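Local coordinates for sugar-phosphate aldolase (Thermotoga maritima, PDB 1PVT), which is a sugar-phosphate aldolase of the class II aldolase and adducin family, built as a single alpha/beta domain with a mixed central sheet of the AraD-like kind, at residues N29-L34 and P104-I109; E39-K44 and E57-I62; C80-L85 and Y90-G95. All coordinates share one frame; numbering follows the deposited sequence.

Contact 1: N29-L34 and P104-I109; sequences NISVRL and PTHLMI
The hydroxymethyl group of Ser31 meets the rim of the His106 imidazole, and this one pair makes up most of the contact. Ser31 OG lies at the ring edge, in its plane, 2.6 Å from His106 ND1, a hydrogen bond in which either partner could be the donor. The serine methylene follows its oxygen in, with Ser31 CB 3.1 Å from His106 ND1. Ser31 holds OG between its backbone N and carbonyl carbon (chi1 69°), which turns the oxygen out of the strand toward the helix. On the far side of the bond His106 CG stands anti to its own carbonyl carbon (chi1 -75°), and the ring reaches down from the helix to the sheet. Its second nitrogen comes closer to the start of the strand, with His106 NE2 4.3 Å from Asn29 CB, a looser approach that is oblique to the ring.

Strand segment 29-34 and helix segment 104-109 run in roughly the same direction, their axes 36° apart and 9.9 Å at closest approach. Ile30 and Val32 point to the other side of the strand, into helix 2-19, so this strand has helix 103-115 on one face and helix 2-19 on the other. Asn29 OD1 is taken by Thr63 OG1 on the neighbouring strand.

The polar atoms form a chain about the buried Ser31 and His106: Glu102 OE2 bonds His106 NE2, and His110 NE2, one helical turn past His106, also bonds Ser31 OG. Since a hydroxyl carries a single proton, at least one of the two imidazoles must donate to it.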
loop_
_atom_site.group_PDB
_atom_site.type_symbol
_atom_site.label_atom_id
_atom_site.label_comp_id
_atom_site.label_asym_id
_atom_site.label_seq_id
_atom_site.Cartn_x
_atom_site.Cartn_y
_atom_site.Cartn_z
ATOM N N ASN A 29 -2.141 -6.073 -0.095
ATOM C CA ASN A 29 -3.122 -5.579 0.847
ATOM C C ASN A 29 -3.385 -4.136 0.575
ATOM O O ASN A 29 -2.600 -3.467 -0.098
ATOM C CB ASN A 29 -2.605 -5.732 2.265
ATOM C CG ASN A 29 -2.321 -7.165 2.612
ATOM O OD1 ASN A 29 -3.242 -7.964 2.825
ATOM N ND2 ASN A 29 -1.038 -7.514 2.650
ATOM N N ILE A 30 -4.492 -3.658 1.124
ATOM C CA ILE A 30 -4.898 -2.274 0.960
ATOM C C ILE A 30 -5.290 -1.763 2.328
ATOM O O ILE A 30 -5.717 -2.537 3.177
ATOM C CB ILE A 30 -6.129 -2.173 0.036
ATOM C CG1 ILE A 30 -5.819 -2.831 -1.322
ATOM C CG2 ILE A 30 -6.551 -0.711 -0.106
ATOM C CD1 ILE A 30 -7.012 -2.992 -2.232
ATOM N N SER A 31 -5.141 -0.466 2.550
ATOM C CA SER A 31 -5.520 0.127 3.834
ATOM C C SER A 31 -5.930 1.591 3.658
ATOM O O SER A 31 -5.220 2.394 3.024
ATOM C CB SER A 31 -4.373 0.028 4.853
ATOM O OG SER A 31 -3.282 0.876 4.498
ATOM N N VAL A 32 -7.088 1.931 4.212
ATOM C CA VAL A 32 -7.588 3.294 4.115
ATOM C C VAL A 32 -7.884 3.806 5.516
ATOM O O VAL A 32 -8.461 3.097 6.348
ATOM C CB VAL A 32 -8.885 3.372 3.257
ATOM C CG1 VAL A 32 -9.241 4.841 2.965
ATOM C CG2 VAL A 32 -8.696 2.597 1.961
ATOM N N ARG A 33 -7.481 5.045 5.765
ATOM C CA ARG A 33 -7.689 5.667 7.060
ATOM C C ARG A 33 -8.976 6.472 7.049
ATOM O O ARG A 33 -9.137 7.394 6.254
ATOM C CB ARG A 33 -6.492 6.563 7.387
ATOM C CG ARG A 33 -6.590 7.300 8.699
ATOM C CD ARG A 33 -5.211 7.705 9.182
ATOM N NE ARG A 33 -4.387 8.295 8.126
ATOM C CZ ARG A 33 -4.480 9.550 7.699
ATOM N NH1 ARG A 33 -5.367 10.376 8.233
ATOM N NH2 ARG A 33 -3.673 9.981 6.743
ATOM N N LEU A 34 -9.905 6.093 7.917
ATOM C CA LEU A 34 -11.170 6.798 8.029
ATOM C C LEU A 34 -10.963 8.032 8.907
ATOM O O LEU A 34 -10.290 7.972 9.943
ATOM C CB LEU A 34 -12.224 5.879 8.650
ATOM C CG LEU A 34 -13.175 5.137 7.709
ATOM C CD1 LEU A 34 -12.618 5.131 6.295
ATOM C CD2 LEU A 34 -13.407 3.720 8.235
ATOM N N PRO A 104 0.730 -4.113 11.144
ATOM C CA PRO A 104 1.641 -3.297 11.948
ATOM C C PRO A 104 2.351 -2.251 11.106
ATOM O O PRO A 104 2.433 -1.073 11.480
ATOM C CB PRO A 104 2.612 -4.323 12.497
ATOM C CG PRO A 104 1.752 -5.534 12.650
ATOM C CD PRO A 104 0.988 -5.546 11.366
ATOM N N THR A 105 2.870 -2.696 9.963
ATOM C CA THR A 105 3.581 -1.810 9.057
ATOM C C THR A 105 2.684 -0.654 8.637
ATOM O O THR A 105 3.043 0.506 8.797
ATOM C CB THR A 105 4.037 -2.555 7.814
ATOM O OG1 THR A 105 4.820 -3.691 8.196
ATOM C CG2 THR A 105 4.869 -1.646 6.952
ATOM N N HIS A 106 1.510 -0.984 8.110
ATOM C CA HIS A 106 0.530 0.016 7.681
ATOM C C HIS A 106 0.260 0.970 8.824
ATOM O O HIS A 106 0.131 2.186 8.640
ATOM C CB HIS A 106 -0.791 -0.664 7.301
ATOM C CG HIS A 106 -0.750 -1.378 5.987
ATOM N ND1 HIS A 106 -1.428 -0.928 4.875
ATOM C CD2 HIS A 106 -0.095 -2.498 5.600
ATOM C CE1 HIS A 106 -1.192 -1.738 3.860
ATOM N NE2 HIS A 106 -0.385 -2.699 4.273
ATOM N N LEU A 107 0.158 0.389 10.014
ATOM C CA LEU A 107 -0.107 1.158 11.207
ATOM C C LEU A 107 0.828 2.333 11.260
ATOM O O LEU A 107 0.394 3.484 11.321
ATOM C CB LEU A 107 0.102 0.306 12.447
ATOM C CG LEU A 107 -1.110 0.272 13.370
ATOM C CD1 LEU A 107 -0.678 -0.260 14.722
ATOM C CD2 LEU A 107 -1.709 1.670 13.501
HETATM N N MSE A 108 2.119 2.033 11.214
HETATM C CA MSE A 108 3.130 3.067 11.291
HETATM C C MSE A 108 3.008 4.183 10.275
HETATM O O MSE A 108 3.065 5.357 10.643
HETATM C CB MSE A 108 4.521 2.447 11.223
HETATM C CG MSE A 108 4.851 1.603 12.451
HETATM SE SE MSE A 108 4.187 2.376 14.142
HETATM C CE MSE A 108 3.187 0.822 14.794
ATOM N N ILE A 109 2.838 3.832 9.004
ATOM C CA ILE A 109 2.713 4.863 7.976
ATOM C C ILE A 109 1.486 5.709 8.256
ATOM O O ILE A 109 1.509 6.936 8.105
ATOM C CB ILE A 109 2.536 4.283 6.558
ATOM C CG1 ILE A 109 3.675 3.324 6.216
ATOM C CG2 ILE A 109 2.502 5.421 5.547
ATOM C CD1 ILE A 109 3.460 1.914 6.706
#

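Contact 2: E39-K44 and E57-I62; sequences EGYEVK and EMYLLI
Tyr41 and Tyr59 touch through their phenol ends, and nothing else in the two segments comes within contact distance. Tyr41 OH and Tyr59 OH are 2.5 Å apart, a hydrogen bond that could run either way and is so short that its exact length deserves caution. Each hydroxyl sits at the edge of the other ring, in its plane. Behind the oxygens the rims also meet, with Tyr41 CZ 3.6 Å from Tyr59 CE1. The ring planes stand 76° apart with centroids 5.8 Å from each other, yet neither ring lies over the face of the other, so this is not a T-shaped stack.

The backbones stay well apart, and the two long side chains bridge the gap. Tyr59 projects from strand 58-63 of the central sheet, the mixed sheet of this AraD-like fold, with CG anti to its carbonyl carbon (chi1 -69°); Tyr41 comes from the exposed loop that leads from strand 28-34 to strand 45-49. The contact therefore ties a surface loop back onto the sheet it has just left.

Further out, Gly40 is the centre of an inverse gamma turn, closed by Tyr41 N to Glu39 O at 2.5 Å, which bends the loop just before Tyr41. The Tyr59 ring is stacked with that of His83 on the next strand, and Tyr41 touches the same histidine. Arg37 and Pro38 of the loop pack against Tyr59, and Arg37 in turn forms a salt bridge with Glu57, just before the strand that carries Tyr59.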
loop_
_atom_site.group_PDB
_atom_site.type_symbol
_atom_site.label_atom_id
_atom_site.label_comp_id
_atom_site.label_asym_id
_atom_site.label_seq_id
_atom_site.Cartn_x
_atom_site.Cartn_y
_atom_site.Cartn_z
ATOM N N GLU A 39 -20.518 4.918 11.522
ATOM C CA GLU A 39 -21.907 5.073 11.971
ATOM C C GLU A 39 -22.436 3.739 12.500
ATOM O O GLU A 39 -22.940 3.661 13.623
ATOM C CB GLU A 39 -22.814 5.574 10.827
ATOM C CG GLU A 39 -24.329 5.470 11.133
ATOM C CD GLU A 39 -25.224 6.156 10.097
ATOM O OE1 GLU A 39 -25.049 5.908 8.879
ATOM O OE2 GLU A 39 -26.113 6.937 10.511
ATOM N N GLY A 40 -22.330 2.693 11.686
ATOM C CA GLY A 40 -22.783 1.387 12.122
ATOM C C GLY A 40 -21.798 0.861 13.147
ATOM O O GLY A 40 -21.110 -0.140 12.918
ATOM N N TYR A 41 -21.713 1.550 14.281
ATOM C CA TYR A 41 -20.789 1.139 15.326
ATOM C C TYR A 41 -21.170 -0.244 15.818
ATOM O O TYR A 41 -22.283 -0.455 16.307
ATOM C CB TYR A 41 -20.780 2.137 16.490
ATOM C CG TYR A 41 -19.367 2.482 16.883
ATOM C CD1 TYR A 41 -18.789 3.700 16.500
ATOM C CD2 TYR A 41 -18.564 1.545 17.541
ATOM C CE1 TYR A 41 -17.444 3.971 16.758
ATOM C CE2 TYR A 41 -17.221 1.801 17.802
ATOM C CZ TYR A 41 -16.666 3.013 17.409
ATOM O OH TYR A 41 -15.335 3.254 17.666
ATOM N N GLU A 42 -20.242 -1.186 15.687
ATOM C CA GLU A 42 -20.507 -2.555 16.090
ATOM C C GLU A 42 -19.246 -3.333 16.461
ATOM O O GLU A 42 -18.700 -4.057 15.629
ATOM C CB GLU A 42 -21.242 -3.259 14.947
ATOM C CG GLU A 42 -22.621 -2.664 14.656
ATOM C CD GLU A 42 -23.106 -2.905 13.229
ATOM O OE1 GLU A 42 -23.058 -4.066 12.760
ATOM O OE2 GLU A 42 -23.548 -1.925 12.583
ATOM N N VAL A 43 -18.786 -3.199 17.703
ATOM C CA VAL A 43 -17.590 -3.916 18.130
ATOM C C VAL A 43 -17.871 -5.406 18.215
ATOM O O VAL A 43 -18.669 -5.856 19.034
ATOM C CB VAL A 43 -17.100 -3.424 19.489
ATOM C CG1 VAL A 43 -15.874 -4.206 19.913
ATOM C CG2 VAL A 43 -16.776 -1.952 19.403
ATOM N N LYS A 44 -17.206 -6.169 17.356
ATOM C CA LYS A 44 -17.393 -7.610 17.303
ATOM C C LYS A 44 -16.237 -8.293 18.009
ATOM O O LYS A 44 -16.394 -9.365 18.585
ATOM C CB LYS A 44 -17.451 -8.069 15.839
ATOM C CG LYS A 44 -18.283 -9.338 15.548
ATOM C CD LYS A 44 -17.734 -10.614 16.203
ATOM C CE LYS A 44 -18.474 -10.950 17.499
ATOM N NZ LYS A 44 -19.933 -11.190 17.289
ATOM N N GLU A 57 -5.381 8.144 17.955
ATOM C CA GLU A 57 -6.514 7.251 17.773
ATOM C C GLU A 57 -6.983 7.382 16.331
ATOM O O GLU A 57 -6.900 8.471 15.755
ATOM C CB GLU A 57 -7.646 7.655 18.710
ATOM C CG GLU A 57 -8.981 7.047 18.347
ATOM C CD GLU A 57 -10.143 7.869 18.868
ATOM O OE1 GLU A 57 -10.167 9.093 18.607
ATOM O OE2 GLU A 57 -11.032 7.294 19.531
HETATM N N MSE A 58 -7.466 6.283 15.748
HETATM C CA MSE A 58 -7.960 6.298 14.367
HETATM C C MSE A 58 -8.801 5.083 14.018
HETATM O O MSE A 58 -8.864 4.113 14.765
HETATM C CB MSE A 58 -6.798 6.372 13.368
HETATM C CG MSE A 58 -5.903 5.134 13.377
HETATM SE SE MSE A 58 -4.734 4.916 11.827
HETATM C CE MSE A 58 -3.153 5.850 12.443
ATOM N N TYR A 59 -9.453 5.162 12.866
ATOM C CA TYR A 59 -10.268 4.073 12.346
ATOM C C TYR A 59 -9.709 3.771 10.970
ATOM O O TYR A 59 -9.629 4.657 10.122
ATOM C CB TYR A 59 -11.720 4.496 12.173
ATOM C CG TYR A 59 -12.477 4.735 13.444
ATOM C CD1 TYR A 59 -13.112 3.693 14.115
ATOM C CD2 TYR A 59 -12.613 6.022 13.948
ATOM C CE1 TYR A 59 -13.878 3.937 15.251
ATOM C CE2 TYR A 59 -13.367 6.275 15.079
ATOM C CZ TYR A 59 -14.003 5.240 15.726
ATOM O OH TYR A 59 -14.778 5.538 16.824
ATOM N N LEU A 60 -9.307 2.533 10.738
ATOM C CA LEU A 60 -8.791 2.210 9.427
ATOM C C LEU A 60 -9.305 0.875 8.897
ATOM O O LEU A 60 -9.499 -0.100 9.642
ATOM C CB LEU A 60 -7.253 2.233 9.412
ATOM C CG LEU A 60 -6.505 0.914 9.636
ATOM C CD1 LEU A 60 -5.115 0.976 9.011
ATOM C CD2 LEU A 60 -6.433 0.618 11.121
ATOM N N LEU A 61 -9.543 0.876 7.587
ATOM C CA LEU A 61 -10.015 -0.278 6.848
ATOM C C LEU A 61 -8.780 -0.915 6.245
ATOM O O LEU A 61 -7.981 -0.242 5.597
ATOM C CB LEU A 61 -10.967 0.169 5.734
ATOM C CG LEU A 61 -12.415 0.511 6.108
ATOM C CD1 LEU A 61 -13.050 1.389 5.035
ATOM C CD2 LEU A 61 -13.195 -0.790 6.313
ATOM N N ILE A 62 -8.608 -2.206 6.474
ATOM C CA ILE A 62 -7.458 -2.892 5.925
ATOM C C ILE A 62 -7.855 -4.312 5.574
ATOM O O ILE A 62 -8.684 -4.923 6.240
ATOM C CB ILE A 62 -6.285 -2.915 6.927
ATOM C CG1 ILE A 62 -5.033 -3.494 6.265
ATOM C CG2 ILE A 62 -6.652 -3.762 8.128
ATOM C CD1 ILE A 62 -3.792 -3.424 7.131
#

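Contact 3: C80-L85 and Y90-G95; sequences CLLHVL and YEILHG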
loop_
_atom_site.group_PDB
_atom_site.type_symbol
_atom_site.label_atom_id
_atom_site.label_comp_id
_atom_site.label_asym_id
_atom_site.label_seq_id
_atom_site.Cartn_x
_atom_site.Cartn_y
_atom_site.Cartn_z
ATOM N N CYS A 80 -11.327 -5.440 6.807
ATOM C CA CYS A 80 -11.489 -5.117 8.223
ATOM C C CYS A 80 -11.590 -3.632 8.537
ATOM O O CYS A 80 -10.815 -2.815 8.036
ATOM C CB CYS A 80 -10.341 -5.716 9.050
ATOM S SG CYS A 80 -10.311 -7.523 9.170
ATOM N N LEU A 81 -12.580 -3.298 9.356
ATOM C CA LEU A 81 -12.769 -1.934 9.817
ATOM C C LEU A 81 -12.237 -2.017 11.230
ATOM O O LEU A 81 -12.670 -2.856 12.014
ATOM C CB LEU A 81 -14.236 -1.534 9.869
ATOM C CG LEU A 81 -14.399 -0.249 10.689
ATOM C CD1 LEU A 81 -13.624 0.892 10.053
ATOM C CD2 LEU A 81 -15.860 0.104 10.782
ATOM N N LEU A 82 -11.296 -1.154 11.559
ATOM C CA LEU A 82 -10.717 -1.216 12.879
ATOM C C LEU A 82 -10.646 0.119 13.568
ATOM O O LEU A 82 -10.562 1.167 12.925
ATOM C CB LEU A 82 -9.309 -1.777 12.784
ATOM C CG LEU A 82 -9.167 -3.073 12.003
ATOM C CD1 LEU A 82 -7.688 -3.359 11.839
ATOM C CD2 LEU A 82 -9.893 -4.217 12.721
ATOM N N HIS A 83 -10.683 0.072 14.890
ATOM C CA HIS A 83 -10.554 1.278 15.676
ATOM C C HIS A 83 -9.206 1.105 16.370
ATOM O O HIS A 83 -9.001 0.155 17.143
ATOM C CB HIS A 83 -11.690 1.406 16.691
ATOM C CG HIS A 83 -11.684 2.705 17.438
ATOM N ND1 HIS A 83 -11.496 3.920 16.814
ATOM C CD2 HIS A 83 -11.840 2.979 18.754
ATOM C CE1 HIS A 83 -11.534 4.887 17.713
ATOM N NE2 HIS A 83 -11.741 4.343 18.899
ATOM N N VAL A 84 -8.281 2.007 16.051
ATOM C CA VAL A 84 -6.941 1.963 16.610
ATOM C C VAL A 84 -6.822 2.844 17.848
ATOM O O VAL A 84 -6.827 4.083 17.777
ATOM C CB VAL A 84 -5.898 2.376 15.548
ATOM C CG1 VAL A 84 -4.507 2.378 16.144
ATOM C CG2 VAL A 84 -5.948 1.402 14.382
ATOM N N LEU A 85 -6.732 2.167 18.989
ATOM C CA LEU A 85 -6.615 2.821 20.278
ATOM C C LEU A 85 -5.259 2.558 20.861
ATOM O O LEU A 85 -4.797 1.411 20.902
ATOM C CB LEU A 85 -7.671 2.300 21.246
ATOM C CG LEU A 85 -9.076 2.778 20.899
ATOM C CD1 LEU A 85 -10.066 2.072 21.794
ATOM C CD2 LEU A 85 -9.158 4.303 21.036
ATOM N N TYR A 90 -6.723 -3.068 20.057
ATOM C CA TYR A 90 -7.439 -2.494 18.935
ATOM C C TYR A 90 -8.671 -3.371 18.831
ATOM O O TYR A 90 -8.627 -4.555 19.197
ATOM C CB TYR A 90 -6.608 -2.586 17.654
ATOM C CG TYR A 90 -6.523 -3.972 17.041
ATOM C CD1 TYR A 90 -7.530 -4.448 16.193
ATOM C CD2 TYR A 90 -5.412 -4.785 17.263
ATOM C CE1 TYR A 90 -7.429 -5.694 15.571
ATOM C CE2 TYR A 90 -5.298 -6.035 16.644
ATOM C CZ TYR A 90 -6.309 -6.482 15.797
ATOM O OH TYR A 90 -6.176 -7.702 15.163
ATOM N N GLU A 91 -9.764 -2.802 18.339
ATOM C CA GLU A 91 -11.004 -3.556 18.220
ATOM C C GLU A 91 -11.506 -3.704 16.781
ATOM O O GLU A 91 -11.335 -2.808 15.954
ATOM C CB GLU A 91 -12.067 -2.906 19.110
ATOM C CG GLU A 91 -12.104 -1.377 19.019
ATOM C CD GLU A 91 -12.992 -0.732 20.086
ATOM O OE1 GLU A 91 -13.299 0.481 19.958
ATOM O OE2 GLU A 91 -13.373 -1.436 21.054
ATOM N N ILE A 92 -12.109 -4.852 16.492
ATOM C CA ILE A 92 -12.632 -5.126 15.168
ATOM C C ILE A 92 -14.119 -4.818 15.071
ATOM O O ILE A 92 -14.930 -5.399 15.791
ATOM C CB ILE A 92 -12.424 -6.584 14.798
ATOM C CG1 ILE A 92 -10.927 -6.886 14.764
ATOM C CG2 ILE A 92 -13.090 -6.878 13.466
ATOM C CD1 ILE A 92 -10.597 -8.345 14.464
ATOM N N LEU A 93 -14.465 -3.895 14.175
ATOM C CA LEU A 93 -15.854 -3.489 13.934
ATOM C C LEU A 93 -16.445 -4.337 12.806
ATOM O O LEU A 93 -17.562 -4.850 12.925
ATOM C CB LEU A 93 -15.925 -2.004 13.550
ATOM C CG LEU A 93 -15.912 -0.935 14.653
ATOM C CD1 LEU A 93 -14.705 -1.117 15.559
ATOM C CD2 LEU A 93 -15.908 0.456 14.017
ATOM N N HIS A 94 -15.699 -4.464 11.707
ATOM C CA HIS A 94 -16.121 -5.283 10.573
ATOM C C HIS A 94 -14.979 -6.232 10.187
ATOM O O HIS A 94 -13.799 -5.931 10.416
ATOM C CB HIS A 94 -16.532 -4.406 9.373
ATOM C CG HIS A 94 -17.014 -5.190 8.180
ATOM N ND1 HIS A 94 -17.696 -6.388 8.294
ATOM C CD2 HIS A 94 -16.919 -4.943 6.849
ATOM C CE1 HIS A 94 -17.995 -6.843 7.089
ATOM N NE2 HIS A 94 -17.536 -5.985 6.195
ATOM N N GLY A 95 -15.343 -7.387 9.628
ATOM C CA GLY A 95 -14.352 -8.364 9.216
ATOM C C GLY A 95 -14.674 -9.759 9.710
ATOM O O GLY A 95 -15.523 -9.935 10.575
#
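Leu81 and Leu93 press together on one face of a beta hairpin, their CD2 methyls only 3.3 Å apart, and the branched end of Leu81 rests against Leu93 CB as well. Leu93 is the extra residue of a classic beta bulge: it and His94 both face Leu81, whose carbonyl receives Leu93 N at 3.0 Å and, more weakly, His94 N. The extra residue puts two side chains opposite one, and His94 CB lies 3.7 Å from Leu81 CB beside the Leu93 side chain. Farther along this face His83 and Glu91 lie side by side as a hydrogen-bonded pair of the antiparallel strands. Glu91 runs out extended with its CG between the backbone N and carbonyl carbon (chi1 44°), bringing OE1 to the ring edge, 3.1 Å from His83 CD2; ring and carboxylate planes differ by 32°.

The other face is filled differently. The CD2 methyl of Leu82 packs into the groove formed by Ile92 and Tyr90, 3.5 Å from Ile92 CG1 and 4.0 Å from Tyr90 CE1. At the bulged end Gly95 passes Cys80, its CA 4.1 Å from Cys80 SG.

Strand 58-63 pairs with the other edge of 79-84, on the side toward the middle of the sheet, while 45-49, the outermost strand on this side within the chain, pairs with 89-92; Phe103, where helix 103-115 begins, meets the Tyr90 ring edge-to-face.

Overall arrangement
Following the chain, strand 28-34 comes first and finds its partner in contact 1 only at helix 103-115, closing a loop of 69 residues. Contacts 2 and 3 both fall within that loop and follow one another without crossing: contact 2 brings the chain from 39-44 back at 57-62, then contact 3 closes the short hairpin of 80-85 and 90-95. Strands 28-34, 58-63, 79-84 and 89-92 are consecutive neighbours in one sheet, so all three contacts share it. Backbone bonds link them, such as Leu34 N to Tyr59 O and Ile62 O to Cys80 N. Contact 1 adds a helix to this sheet, contact 2 a surface loop, and contact 3 the next strand toward its edge.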